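Local structure of cytochrome c-552 Ks_3358 (5MXZ) at residues 21-26 and 32-37; 47-52 and 79-84. The protein binds one covalently attached heme c and, as a small class I-like c-type cytochrome of an anammox bacterium, probably carries electrons between redox partners. The protein carries 1 engineered substitution. All coordinates share one frame; numbering follows the deposited sequence.

Both contacts line the heme pocket of this small, all-helical domain, and they follow one another along the chain: contact 1 is complete by residue 37, before contact 2 opens at residue 47. Contact 1 joins the loop residues 21-23, just ahead of helix 25-30, to the loop between that helix and helix 38-43, whereas contact 2 sets helix 46-55 against Val80 and Arg81 in the C-terminal part of the chain. They lie about 13 Å apart, centre to centre. Phe35 CB of the first packs on Val80 O of the second at 3.8 Å, and both reach heme c. A cofactor enclosed by short helices and loops is thus held by contacts both local and distant in sequence.

Contact 1 (21-26 and 32-37); sequences GNPTDL and ARKFAD. With HEC (heme c), chain B; EDO (1,2-ethanediol), chain Q; EDO (1,2-ethanediol), chain O.
Gly21 O accepts two backbone N-H groups from the facing segment, those of Phe35 and Ala36. The bond from Ala36 N is nearly straight (176°) and 3.0 Å long, lying in the carbonyl plane on a lone pair; the one from Phe35 N to the same oxygen is bent and weak. Ala36 itself centres an inverse gamma turn, and its CB rests 3.9 Å from Gly21 CA, so the two backbones approach closely where the glycine has no side chain.

Beside this, Asn22 and Lys34 run side by side in the same direction. In both, CG stands opposite the carbonyl carbon (chi1 -61° and -64°), and the extended lysine chain carries its methylenes past the amide, with CD 3.4 Å from Asn22 OD1. This is alignment, not a polar bond; the amide's ND2 is held by Asp20. Pro23 sets CB, CG and CD against the backbone of Ala32 and Arg33: CD comes to 3.7 Å from Arg33 O, and CB meets the methyl of Ala32, CB to CB, at 4.2 Å.

Segment 32-37 also meets the cofactor. Ala32 CB lies 3.7 Å from heme C2D, while the Phe35 ring presents its edge, with CZ 3.5 Å from heme C4A in the ring plane. Phe35 also stacks with His17, the axial iron ligand, and meets Trp40, another heme-binding residue. A 1,2-ethanediol, probably from the crystallisation liquor, bridges Arg33 N and Lys34 O. Thr24 and Asp37 are the N-caps of the helices that follow. The loop 32-37, braced by residues 21-23, packs on the histidine side of the heme through Ala32 and Phe35, part of the wall of a class I-type cytochrome c pocket.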
ATOM      1  N   GLY A  21      -6.033  -8.218  -2.071  1.00 42.86           N
ATOM      2  CA  GLY A  21      -5.676  -7.365  -3.206  1.00 43.08           C
ATOM      3  C   GLY A  21      -6.823  -6.499  -3.706  1.00 42.34           C
ATOM      4  O   GLY A  21      -6.756  -5.950  -4.811  1.00 41.97           O
ATOM      5  N   ASN A  22      -7.862  -6.373  -2.876  1.00 40.15           N
ATOM      6  CA  ASN A  22      -9.065  -5.601  -3.191  1.00 38.17           C
ATOM      7  C   ASN A  22      -9.303  -4.556  -2.106  1.00 35.91           C
ATOM      8  O   ASN A  22      -9.174  -4.872  -0.919  1.00 36.60           O
ATOM      9  CB  ASN A  22     -10.291  -6.519  -3.281  1.00 40.05           C
ATOM     10  CG  ASN A  22     -10.160  -7.576  -4.362  1.00 42.15           C
ATOM     11  OD1 ASN A  22      -9.945  -7.267  -5.533  1.00 44.40           O
ATOM     12  ND2 ASN A  22     -10.299  -8.835  -3.971  1.00 44.00           N
ATOM     13  N   PRO A  23      -9.660  -3.314  -2.499  1.00 32.94           N
ATOM     14  CA  PRO A  23      -9.933  -2.294  -1.485  1.00 32.71           C
ATOM     15  C   PRO A  23     -11.146  -2.637  -0.623  1.00 33.84           C
ATOM     16  O   PRO A  23     -12.082  -3.282  -1.104  1.00 34.73           O
ATOM     17  CB  PRO A  23     -10.217  -1.032  -2.317  1.00 32.79           C
ATOM     18  CG  PRO A  23     -10.614  -1.530  -3.660  1.00 32.79           C
ATOM     19  CD  PRO A  23      -9.797  -2.772  -3.865  1.00 32.37           C
ATOM     20  N   THR A  24     -11.116  -2.208   0.636  1.00 32.83           N
ATOM     21  CA  THR A  24     -12.281  -2.308   1.515  1.00 32.98           C
ATOM     22  C   THR A  24     -13.329  -1.291   1.067  1.00 33.20           C
ATOM     23  O   THR A  24     -13.077  -0.473   0.171  1.00 32.52           O
ATOM     24  CB  THR A  24     -11.923  -2.064   3.002  1.00 32.42           C
ATOM     25  OG1 THR A  24     -11.433  -0.728   3.171  1.00 31.98           O
ATOM     26  CG2 THR A  24     -10.878  -3.061   3.504  1.00 32.14           C
ATOM     27  N   ASP A  25     -14.499  -1.341   1.699  1.00 34.51           N
ATOM     28  CA  ASP A  25     -15.554  -0.362   1.477  1.00 34.70           C
ATOM     29  C   ASP A  25     -15.054   1.071   1.738  1.00 33.23           C
ATOM     30  O   ASP A  25     -15.317   1.975   0.935  1.00 31.51           O
ATOM     31  CB  ASP A  25     -16.771  -0.705   2.343  1.00 40.51           C
ATOM     32  CG  ASP A  25     -17.952   0.203   2.082  1.00 44.32           C
ATOM     33  OD1 ASP A  25     -18.463   0.237   0.937  1.00 49.10           O
ATOM     34  OD2 ASP A  25     -18.381   0.883   3.035  1.00 49.23           O
ATOM     35  N   LEU A  26     -14.325   1.261   2.843  1.00 31.16           N
ATOM     36  CA  LEU A  26     -13.689   2.545   3.167  1.00 29.65           C
ATOM     37  C   LEU A  26     -12.658   2.947   2.106  1.00 28.83           C
ATOM     38  O   LEU A  26     -12.709   4.061   1.588  1.00 28.48           O
ATOM     39  CB  LEU A  26     -13.049   2.503   4.568  1.00 30.10           C
ATOM     40  CG  LEU A  26     -12.186   3.678   5.059  1.00 31.19           C
ATOM     41  CD1 LEU A  26     -12.998   4.953   5.253  1.00 31.41           C
ATOM     42  CD2 LEU A  26     -11.458   3.309   6.343  1.00 30.86           C
ATOM     43  N   ALA A  32      -9.357   4.306  -3.609  1.00 25.85           N
ATOM     44  CA  ALA A  32      -8.401   3.221  -3.853  1.00 26.30           C
ATOM     45  C   ALA A  32      -8.937   2.223  -4.877  1.00 26.88           C
ATOM     46  O   ALA A  32     -10.146   2.018  -4.976  1.00 25.76           O
ATOM     47  CB  ALA A  32      -8.033   2.517  -2.555  1.00 25.50           C
ATOM     48  N   ARG A  33      -8.019   1.624  -5.638  1.00 27.18           N
ATOM     49  CA  ARG A  33      -8.326   0.557  -6.597  1.00 28.68           C
ATOM     50  C   ARG A  33      -7.648  -0.756  -6.182  1.00 29.03           C
ATOM     51  O   ARG A  33      -6.973  -0.810  -5.148  1.00 29.74           O
ATOM     52  CB  ARG A  33      -7.901   0.963  -8.018  1.00 28.72           C
ATOM     53  CG  ARG A  33      -8.736   2.062  -8.662  1.00 29.30           C
ATOM     54  CD  ARG A  33      -8.087   3.419  -8.469  1.00 29.23           C
ATOM     55  NE  ARG A  33      -8.644   4.453  -9.334  1.00 28.54           N
ATOM     56  CZ  ARG A  33      -8.058   4.935 -10.428  1.00 28.84           C
ATOM     57  NH1 ARG A  33      -6.872   4.487 -10.831  1.00 28.80           N
ATOM     58  NH2 ARG A  33      -8.661   5.884 -11.122  1.00 28.00           N
ATOM     59  N   LYS A  34      -7.825  -1.807  -6.982  1.00 28.31           N
ATOM     60  CA  LYS A  34      -7.245  -3.127  -6.690  1.00 29.80           C
ATOM     61  C   LYS A  34      -5.730  -3.125  -6.817  1.00 28.94           C
ATOM     62  O   LYS A  34      -5.184  -2.483  -7.720  1.00 30.66           O
ATOM     63  CB  LYS A  34      -7.780  -4.183  -7.660  1.00 30.71           C
ATOM     64  CG  LYS A  34      -9.264  -4.459  -7.581  1.00 33.21           C
ATOM     65  CD  LYS A  34      -9.617  -5.636  -8.473  1.00 34.29           C
ATOM     66  CE  LYS A  34     -11.112  -5.895  -8.453  1.00 36.78           C
ATOM     67  NZ  LYS A  34     -11.426  -7.197  -9.096  1.00 37.30           N
ATOM     68  N   PHE A  35      -5.063  -3.834  -5.909  1.00 28.67           N
ATOM     69  CA  PHE A  35      -3.663  -4.229  -6.116  1.00 29.30           C
ATOM     70  C   PHE A  35      -3.577  -5.475  -6.994  1.00 29.93           C
ATOM     71  O   PHE A  35      -2.643  -5.606  -7.799  1.00 29.37           O
ATOM     72  CB  PHE A  35      -2.929  -4.492  -4.795  1.00 28.84           C
ATOM     73  CG  PHE A  35      -2.674  -3.264  -3.966  1.00 28.28           C
ATOM     74  CD1 PHE A  35      -2.464  -2.010  -4.555  1.00 28.21           C
ATOM     75  CD2 PHE A  35      -2.604  -3.369  -2.575  1.00 28.70           C
ATOM     76  CE1 PHE A  35      -2.215  -0.886  -3.767  1.00 28.00           C
ATOM     77  CE2 PHE A  35      -2.352  -2.252  -1.787  1.00 28.24           C
ATOM     78  CZ  PHE A  35      -2.163  -1.011  -2.386  1.00 27.38           C
ATOM     79  N   ALA A  36      -4.548  -6.380  -6.828  1.00 30.63           N
ATOM     80  CA  ALA A  36      -4.612  -7.636  -7.583  1.00 31.83           C
ATOM     81  C   ALA A  36      -5.073  -7.363  -9.006  1.00 33.11           C
ATOM     82  O   ALA A  36      -6.217  -7.635  -9.381  1.00 34.17           O
ATOM     83  CB  ALA A  36      -5.519  -8.646  -6.887  1.00 32.30           C
ATOM     84  N   ASP A  37      -4.158  -6.794  -9.784  1.00 33.16           N
ATOM     85  CA  ASP A  37      -4.418  -6.361 -11.142  1.00 33.93           C
ATOM     86  C   ASP A  37      -3.099  -6.395 -11.891  1.00 33.73           C
ATOM     87  O   ASP A  37      -2.209  -5.580 -11.623  1.00 31.49           O
ATOM     88  CB  ASP A  37      -5.008  -4.945 -11.162  1.00 35.74           C
ATOM     89  CG  ASP A  37      -5.452  -4.520 -12.552  1.00 37.63           C
ATOM     90  OD1 ASP A  37      -4.593  -4.174 -13.395  1.00 36.85           O
ATOM     91  OD2 ASP A  37      -6.674  -4.535 -12.802  1.00 42.58           O
TER
HETATM   92 FE   HEC B 200      -3.003   3.434   0.205  1.00 23.46          FE
HETATM   93  CHA HEC B 200      -3.209   4.504  -3.056  1.00 23.76           C
HETATM   94  CHB HEC B 200      -0.315   1.442  -0.581  1.00 23.25           C
HETATM   95  CHC HEC B 200      -2.492   2.870   3.570  1.00 23.15           C
HETATM   96  CHD HEC B 200      -6.102   4.727   0.849  1.00 23.22           C
HETATM   97  NA  HEC B 200      -1.918   3.060  -1.539  1.00 23.03           N
HETATM   98  C1A HEC B 200      -2.174   3.506  -2.777  1.00 24.33           C
HETATM   99  C2A HEC B 200      -1.250   3.032  -3.827  1.00 23.66           C
HETATM  100  C3A HEC B 200      -0.367   2.115  -3.095  1.00 23.26           C
HETATM  101  C4A HEC B 200      -0.889   2.211  -1.704  1.00 23.50           C
HETATM  102  CMA HEC B 200       0.786   1.300  -3.632  1.00 23.08           C
HETATM  103  CAA HEC B 200      -1.302   3.385  -5.290  1.00 24.48           C
HETATM  104  CBA HEC B 200      -0.217   4.257  -5.862  1.00 25.28           C
HETATM  105  CGA HEC B 200      -0.401   4.238  -7.368  1.00 25.88           C
HETATM  106  O1A HEC B 200      -1.356   3.621  -7.891  1.00 25.55           O
HETATM  107  O2A HEC B 200       0.426   4.853  -8.051  1.00 27.66           O
HETATM  108  NB  HEC B 200      -1.607   2.351   1.324  1.00 23.41           N
HETATM  109  C1B HEC B 200      -0.596   1.577   0.854  1.00 23.34           C
HETATM  110  C2B HEC B 200       0.237   0.898   1.886  1.00 24.09           C
HETATM  111  C3B HEC B 200      -0.441   1.354   3.108  1.00 24.05           C
HETATM  112  C4B HEC B 200      -1.553   2.208   2.658  1.00 23.65           C
HETATM  113  CMB HEC B 200       1.423  -0.015   1.709  1.00 24.59           C
HETATM  114  CAB HEC B 200      -0.091   1.054   4.505  1.00 25.50           C
HETATM  115  CBB HEC B 200       1.208   1.649   5.004  1.00 25.11           C
HETATM  116  NC  HEC B 200      -4.108   3.768   1.948  1.00 22.98           N
HETATM  117  C1C HEC B 200      -3.802   3.431   3.217  1.00 23.48           C
HETATM  118  C2C HEC B 200      -4.842   3.753   4.238  1.00 23.16           C
HETATM  119  C3C HEC B 200      -5.902   4.320   3.391  1.00 23.52           C
HETATM  120  C4C HEC B 200      -5.362   4.252   2.018  1.00 23.85           C
HETATM  121  CMC HEC B 200      -4.801   3.538   5.730  1.00 23.68           C
HETATM  122  CAC HEC B 200      -7.253   4.805   3.811  1.00 24.42           C
HETATM  123  CBC HEC B 200      -7.351   5.953   4.784  1.00 24.97           C
HETATM  124  ND  HEC B 200      -4.407   4.479  -0.918  1.00 23.83           N
HETATM  125  C1D HEC B 200      -5.608   4.936  -0.518  1.00 24.05           C
HETATM  126  C2D HEC B 200      -6.387   5.656  -1.549  1.00 23.87           C
HETATM  127  C3D HEC B 200      -5.514   5.578  -2.727  1.00 23.76           C
HETATM  128  C4D HEC B 200      -4.350   4.829  -2.209  1.00 23.82           C
HETATM  129  CMD HEC B 200      -7.747   6.293  -1.431  1.00 23.29           C
HETATM  130  CAD HEC B 200      -5.703   6.146  -4.106  1.00 23.92           C
HETATM  131  CBD HEC B 200      -4.857   7.430  -4.114  1.00 24.50           C
HETATM  132  CGD HEC B 200      -3.847   7.534  -5.248  1.00 25.64           C
HETATM  133  O1D HEC B 200      -3.269   8.633  -5.428  1.00 25.98           O
HETATM  134  O2D HEC B 200      -3.599   6.550  -5.984  1.00 24.97           O
HETATM  135  C1  EDO Q 215      -4.513   1.290  -5.338  1.00 34.63           C
HETATM  136  O1  EDO Q 215      -5.399   2.383  -5.591  1.00 33.23           O
HETATM  137  C2  EDO Q 215      -3.761   0.900  -6.614  1.00 33.53           C
HETATM  138  O2  EDO Q 215      -4.625   0.307  -7.591  1.00 32.63           O
HETATM  139  C1  EDO O 213     -12.865  -6.592   0.700  1.00 61.58           C
HETATM  140  O1  EDO O 213     -11.447  -6.488   0.521  1.00 60.50           O
HETATM  141  C2  EDO O 213     -13.322  -8.006   0.358  1.00 61.27           C
HETATM  142  O2  EDO O 213     -12.844  -8.355  -0.947  1.00 61.44           O

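Contact 2 (47-52 and 79-84); sequences ERIIEQ and VVRGFK. With ZN (zinc ion), chain E; ZN (zinc ion), chain H; HEC (heme c), chain B; EDO (1,2-ethanediol), chain N.
Ile49 carries the whole contact from the side of helix 46-55, and its CD1 methyl does the touching. With CG1 beside the backbone N (chi1 -65°) and the chain extended from there (chi2 163°), the methyl reaches across to Val80 CG1 at 4.0 Å and to Arg81 CZ at 3.7 Å. It sits over the centre of one face of the Arg81 guanidinium, 3.6 Å above its plane, leaving the edge of that flat group for polar partners. Asp46 forms a salt bridge with NH2, which also bonds Thr44 O, and NH1 bonds Gln41 OE1. These bonds fix the rotation of the guanidinium and so present its face to the isoleucine.

This buried part is compact but small, and it continues onto the cofactor. Ile49 CG2 and Val80 CG2 approach the heme methyls CMA and CMB respectively. Gln52 brings CG to 3.4 Å from heme C2A; its NE2 is hydrogen-bonded to Thr57 OG1, which also bonds the heme.

Arg48 forms a polar margin beside the propionate. Three acceptors meet its guanidinium at the edge: NH1 gives a nearly straight bond (174°) to Gln52 OE1 and another, 2.9 Å long, to heme O2A, while NH2 forms a salt bridge with Glu51 OE2, met on the anti side and somewhat out of the carboxylate plane.

The solvent side is looser. Exposed Glu47 binds a zinc ion unevenly, OE2 at 2.1 Å with OE1 farther off; Glu51 OE2 makes a long bond, 2.5 Å, to a second zinc. Beyond Arg81 the exposed chain turns at Gly82 in a Schellman motif, without touching helix 46-55. One isoleucine packed on Val80 and Arg81 beside the heme, with an arginine bonded to a propionate, characterises this part of the cytochrome c heme pocket.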
ATOM      1  N   GLU A  47       9.403   2.433  -6.904  1.00 27.32           N
ATOM      2  CA  GLU A  47       9.560   3.817  -6.481  1.00 28.04           C
ATOM      3  C   GLU A  47       8.219   4.532  -6.307  1.00 26.13           C
ATOM      4  O   GLU A  47       8.040   5.254  -5.328  1.00 23.73           O
ATOM      5  CB  GLU A  47      10.432   4.560  -7.480  1.00 32.04           C
ATOM      6  CG  GLU A  47      10.630   6.032  -7.172  1.00 36.93           C
ATOM      7  CD  GLU A  47      11.157   6.798  -8.360  1.00 40.93           C
ATOM      8  OE1 GLU A  47      10.769   7.977  -8.538  1.00 44.28           O
ATOM      9  OE2 GLU A  47      11.971   6.226  -9.118  1.00 41.87           O
ATOM     10  N   ARG A  48       7.299   4.329  -7.256  1.00 24.38           N
ATOM     11  CA  ARG A  48       5.935   4.876  -7.173  1.00 24.66           C
ATOM     12  C   ARG A  48       5.212   4.362  -5.927  1.00 23.48           C
ATOM     13  O   ARG A  48       4.578   5.145  -5.210  1.00 23.80           O
ATOM     14  CB  ARG A  48       5.135   4.570  -8.459  1.00 24.57           C
ATOM     15  CG  ARG A  48       3.653   4.950  -8.450  1.00 24.92           C
ATOM     16  CD  ARG A  48       3.375   6.432  -8.737  1.00 25.49           C
ATOM     17  NE  ARG A  48       3.674   7.313  -7.604  1.00 26.58           N
ATOM     18  CZ  ARG A  48       2.865   7.554  -6.566  1.00 26.67           C
ATOM     19  NH1 ARG A  48       1.672   6.980  -6.468  1.00 26.65           N
ATOM     20  NH2 ARG A  48       3.264   8.367  -5.602  1.00 26.56           N
ATOM     21  N   ILE A  49       5.329   3.059  -5.671  1.00 22.98           N
ATOM     22  CA  ILE A  49       4.763   2.429  -4.474  1.00 22.98           C
ATOM     23  C   ILE A  49       5.350   3.060  -3.198  1.00 22.93           C
ATOM     24  O   ILE A  49       4.595   3.469  -2.309  1.00 21.72           O
ATOM     25  CB  ILE A  49       4.925   0.879  -4.496  1.00 22.84           C
ATOM     26  CG1 ILE A  49       4.096   0.262  -5.645  1.00 23.20           C
ATOM     27  CG2 ILE A  49       4.527   0.258  -3.155  1.00 22.77           C
ATOM     28  CD1 ILE A  49       4.474  -1.160  -6.038  1.00 23.12           C
ATOM     29  N   ILE A  50       6.679   3.168  -3.147  1.00 22.97           N
ATOM     30  CA  ILE A  50       7.401   3.758  -2.008  1.00 23.90           C
ATOM     31  C   ILE A  50       6.993   5.221  -1.789  1.00 24.11           C
ATOM     32  O   ILE A  50       6.678   5.613  -0.655  1.00 24.16           O
ATOM     33  CB  ILE A  50       8.944   3.577  -2.148  1.00 24.87           C
ATOM     34  CG1 ILE A  50       9.313   2.097  -1.971  1.00 25.91           C
ATOM     35  CG2 ILE A  50       9.711   4.425  -1.130  1.00 24.72           C
ATOM     36  CD1 ILE A  50      10.586   1.663  -2.682  1.00 27.73           C
ATOM     37  N   GLU A  51       6.967   6.005  -2.869  1.00 23.84           N
ATOM     38  CA  GLU A  51       6.551   7.409  -2.789  1.00 24.89           C
ATOM     39  C   GLU A  51       5.127   7.539  -2.245  1.00 24.19           C
ATOM     40  O   GLU A  51       4.867   8.394  -1.391  1.00 23.53           O
ATOM     41  CB  GLU A  51       6.675   8.126  -4.138  1.00 26.51           C
ATOM     42  CG  GLU A  51       6.502   9.638  -4.009  1.00 28.76           C
ATOM     43  CD  GLU A  51       6.466  10.383  -5.330  1.00 30.56           C
ATOM     44  OE1 GLU A  51       7.147  11.427  -5.431  1.00 31.46           O
ATOM     45  OE2 GLU A  51       5.739   9.954  -6.253  1.00 31.54           O
ATOM     46  N   GLN A  52       4.233   6.673  -2.725  1.00 23.47           N
ATOM     47  CA  GLN A  52       2.839   6.674  -2.279  1.00 23.70           C
ATOM     48  C   GLN A  52       2.704   6.400  -0.786  1.00 23.85           C
ATOM     49  O   GLN A  52       1.949   7.096  -0.108  1.00 25.02           O
ATOM     50  CB  GLN A  52       1.990   5.701  -3.093  1.00 23.67           C
ATOM     51  CG  GLN A  52       0.504   5.756  -2.739  1.00 23.33           C
ATOM     52  CD  GLN A  52      -0.161   7.065  -3.133  1.00 23.77           C
ATOM     53  OE1 GLN A  52       0.152   7.651  -4.178  1.00 24.71           O
ATOM     54  NE2 GLN A  52      -1.083   7.533  -2.296  1.00 23.09           N
ATOM     55  N   VAL A  79       4.575  -7.046  -0.336  1.00 27.59           N
ATOM     56  CA  VAL A  79       3.194  -7.257   0.109  1.00 27.97           C
ATOM     57  C   VAL A  79       2.213  -6.696  -0.937  1.00 27.48           C
ATOM     58  O   VAL A  79       1.299  -7.403  -1.376  1.00 27.21           O
ATOM     59  CB  VAL A  79       2.934  -6.673   1.521  1.00 28.30           C
ATOM     60  CG1 VAL A  79       1.491  -6.914   1.941  1.00 28.93           C
ATOM     61  CG2 VAL A  79       3.886  -7.287   2.544  1.00 29.45           C
ATOM     62  N   VAL A  80       2.426  -5.440  -1.333  1.00 27.18           N
ATOM     63  CA  VAL A  80       1.643  -4.767  -2.382  1.00 27.16           C
ATOM     64  C   VAL A  80       1.679  -5.575  -3.691  1.00 27.55           C
ATOM     65  O   VAL A  80       0.653  -5.725  -4.375  1.00 26.90           O
ATOM     66  CB  VAL A  80       2.130  -3.306  -2.602  1.00 26.19           C
ATOM     67  CG1 VAL A  80       1.529  -2.688  -3.859  1.00 24.77           C
ATOM     68  CG2 VAL A  80       1.807  -2.438  -1.387  1.00 26.77           C
ATOM     69  N   ARG A  81       2.859  -6.113  -3.995  1.00 28.26           N
ATOM     70  CA  ARG A  81       3.097  -6.961  -5.166  1.00 29.34           C
ATOM     71  C   ARG A  81       2.372  -8.314  -5.127  1.00 31.34           C
ATOM     72  O   ARG A  81       2.180  -8.945  -6.173  1.00 29.42           O
ATOM     73  CB  ARG A  81       4.600  -7.203  -5.341  1.00 29.43           C
ATOM     74  CG  ARG A  81       5.430  -5.981  -5.711  1.00 29.38           C
ATOM     75  CD  ARG A  81       5.183  -5.563  -7.143  1.00 28.91           C
ATOM     76  NE  ARG A  81       6.014  -4.438  -7.561  1.00 27.69           N
ATOM     77  CZ  ARG A  81       5.680  -3.564  -8.506  1.00 26.74           C
ATOM     78  NH1 ARG A  81       4.516  -3.659  -9.141  1.00 26.46           N
ATOM     79  NH2 ARG A  81       6.517  -2.584  -8.823  1.00 25.80           N
ATOM     80  N   GLY A  82       1.994  -8.755  -3.928  1.00 32.70           N
ATOM     81  CA  GLY A  82       1.206  -9.975  -3.745  1.00 35.79           C
ATOM     82  C   GLY A  82       2.020 -11.210  -3.402  1.00 38.92           C
ATOM     83  O   GLY A  82       1.513 -12.329  -3.509  1.00 39.64           O
ATOM     84  N   PHE A  83       3.270 -11.006  -2.975  1.00 39.95           N
ATOM     85  CA  PHE A  83       4.212 -12.099  -2.686  1.00 42.23           C
ATOM     86  C   PHE A  83       4.296 -12.470  -1.198  1.00 44.65           C
ATOM     87  O   PHE A  83       4.741 -13.575  -0.863  1.00 44.66           O
ATOM     88  CB  PHE A  83       5.630 -11.770  -3.197  1.00 41.60           C
ATOM     89  CG  PHE A  83       5.701 -11.324  -4.641  1.00 41.65           C
ATOM     90  CD1 PHE A  83       4.951 -11.956  -5.649  1.00 41.98           C
ATOM     91  CD2 PHE A  83       6.574 -10.291  -5.008  1.00 41.52           C
ATOM     92  CE1 PHE A  83       5.049 -11.540  -6.978  1.00 42.35           C
ATOM     93  CE2 PHE A  83       6.675  -9.877  -6.337  1.00 41.31           C
ATOM     94  CZ  PHE A  83       5.911 -10.500  -7.319  1.00 40.87           C
ATOM     95  N   LYS A  84       3.868 -11.545  -0.328  1.00 48.96           N
ATOM     96  CA  LYS A  84       3.963 -11.640   1.152  1.00 52.16           C
ATOM     97  C   LYS A  84       5.408 -11.640   1.640  1.00 54.11           C
ATOM     98  O   LYS A  84       5.771 -10.876   2.536  1.00 54.91           O
ATOM     99  CB  LYS A  84       3.215 -12.857   1.725  1.00 54.63           C
ATOM    100  CG  LYS A  84       1.724 -12.886   1.440  1.00 55.98           C
ATOM    101  CD  LYS A  84       1.064 -14.099   2.074  1.00 57.88           C
ATOM    102  CE  LYS A  84      -0.406 -14.190   1.695  1.00 59.27           C
ATOM    103  NZ  LYS A  84      -0.609 -14.555   0.263  1.00 59.74           N
TER
HETATM  104 ZN    ZN E 203      13.025   7.805  -9.985  1.00 49.31          ZN
HETATM  105 ZN    ZN H 206       6.103  11.446  -8.284  1.00 97.49          ZN
HETATM  106 FE   HEC B 200      -3.003   3.434   0.205  1.00 23.46          FE
HETATM  107  CHA HEC B 200      -3.209   4.504  -3.056  1.00 23.76           C
HETATM  108  CHB HEC B 200      -0.315   1.442  -0.581  1.00 23.25           C
HETATM  109  CHC HEC B 200      -2.492   2.870   3.570  1.00 23.15           C
HETATM  110  CHD HEC B 200      -6.102   4.727   0.849  1.00 23.22           C
HETATM  111  NA  HEC B 200      -1.918   3.060  -1.539  1.00 23.03           N
HETATM  112  C1A HEC B 200      -2.174   3.506  -2.777  1.00 24.33           C
HETATM  113  C2A HEC B 200      -1.250   3.032  -3.827  1.00 23.66           C
HETATM  114  C3A HEC B 200      -0.367   2.115  -3.095  1.00 23.26           C
HETATM  115  C4A HEC B 200      -0.889   2.211  -1.704  1.00 23.50           C
HETATM  116  CMA HEC B 200       0.786   1.300  -3.632  1.00 23.08           C
HETATM  117  CAA HEC B 200      -1.302   3.385  -5.290  1.00 24.48           C
HETATM  118  CBA HEC B 200      -0.217   4.257  -5.862  1.00 25.28           C
HETATM  119  CGA HEC B 200      -0.401   4.238  -7.368  1.00 25.88           C
HETATM  120  O1A HEC B 200      -1.356   3.621  -7.891  1.00 25.55           O
HETATM  121  O2A HEC B 200       0.426   4.853  -8.051  1.00 27.66           O
HETATM  122  NB  HEC B 200      -1.607   2.351   1.324  1.00 23.41           N
HETATM  123  C1B HEC B 200      -0.596   1.577   0.854  1.00 23.34           C
HETATM  124  C2B HEC B 200       0.237   0.898   1.886  1.00 24.09           C
HETATM  125  C3B HEC B 200      -0.441   1.354   3.108  1.00 24.05           C
HETATM  126  C4B HEC B 200      -1.553   2.208   2.658  1.00 23.65           C
HETATM  127  CMB HEC B 200       1.423  -0.015   1.709  1.00 24.59           C
HETATM  128  CAB HEC B 200      -0.091   1.054   4.505  1.00 25.50           C
HETATM  129  CBB HEC B 200       1.208   1.649   5.004  1.00 25.11           C
HETATM  130  NC  HEC B 200      -4.108   3.768   1.948  1.00 22.98           N
HETATM  131  C1C HEC B 200      -3.802   3.431   3.217  1.00 23.48           C
HETATM  132  C2C HEC B 200      -4.842   3.753   4.238  1.00 23.16           C
HETATM  133  C3C HEC B 200      -5.902   4.320   3.391  1.00 23.52           C
HETATM  134  C4C HEC B 200      -5.362   4.252   2.018  1.00 23.85           C
HETATM  135  CMC HEC B 200      -4.801   3.538   5.730  1.00 23.68           C
HETATM  136  CAC HEC B 200      -7.253   4.805   3.811  1.00 24.42           C
HETATM  137  CBC HEC B 200      -7.351   5.953   4.784  1.00 24.97           C
HETATM  138  ND  HEC B 200      -4.407   4.479  -0.918  1.00 23.83           N
HETATM  139  C1D HEC B 200      -5.608   4.936  -0.518  1.00 24.05           C
HETATM  140  C2D HEC B 200      -6.387   5.656  -1.549  1.00 23.87           C
HETATM  141  C3D HEC B 200      -5.514   5.578  -2.727  1.00 23.76           C
HETATM  142  C4D HEC B 200      -4.350   4.829  -2.209  1.00 23.82           C
HETATM  143  CMD HEC B 200      -7.747   6.293  -1.431  1.00 23.29           C
HETATM  144  CAD HEC B 200      -5.703   6.146  -4.106  1.00 23.92           C
HETATM  145  CBD HEC B 200      -4.857   7.430  -4.114  1.00 24.50           C
HETATM  146  CGD HEC B 200      -3.847   7.534  -5.248  1.00 25.64           C
HETATM  147  O1D HEC B 200      -3.269   8.633  -5.428  1.00 25.98           O
HETATM  148  O2D HEC B 200      -3.599   6.550  -5.984  1.00 24.97           O
HETATM  149  C1  EDO N 212      -2.189  -8.214  -1.850  1.00 48.49           C
HETATM  150  O1  EDO N 212      -1.751  -7.370  -2.921  1.00 48.42           O
HETATM  151  C2  EDO N 212      -2.118  -7.446  -0.535  1.00 48.84           C
HETATM  152  O2  EDO N 212      -2.917  -6.264  -0.639  1.00 49.87           O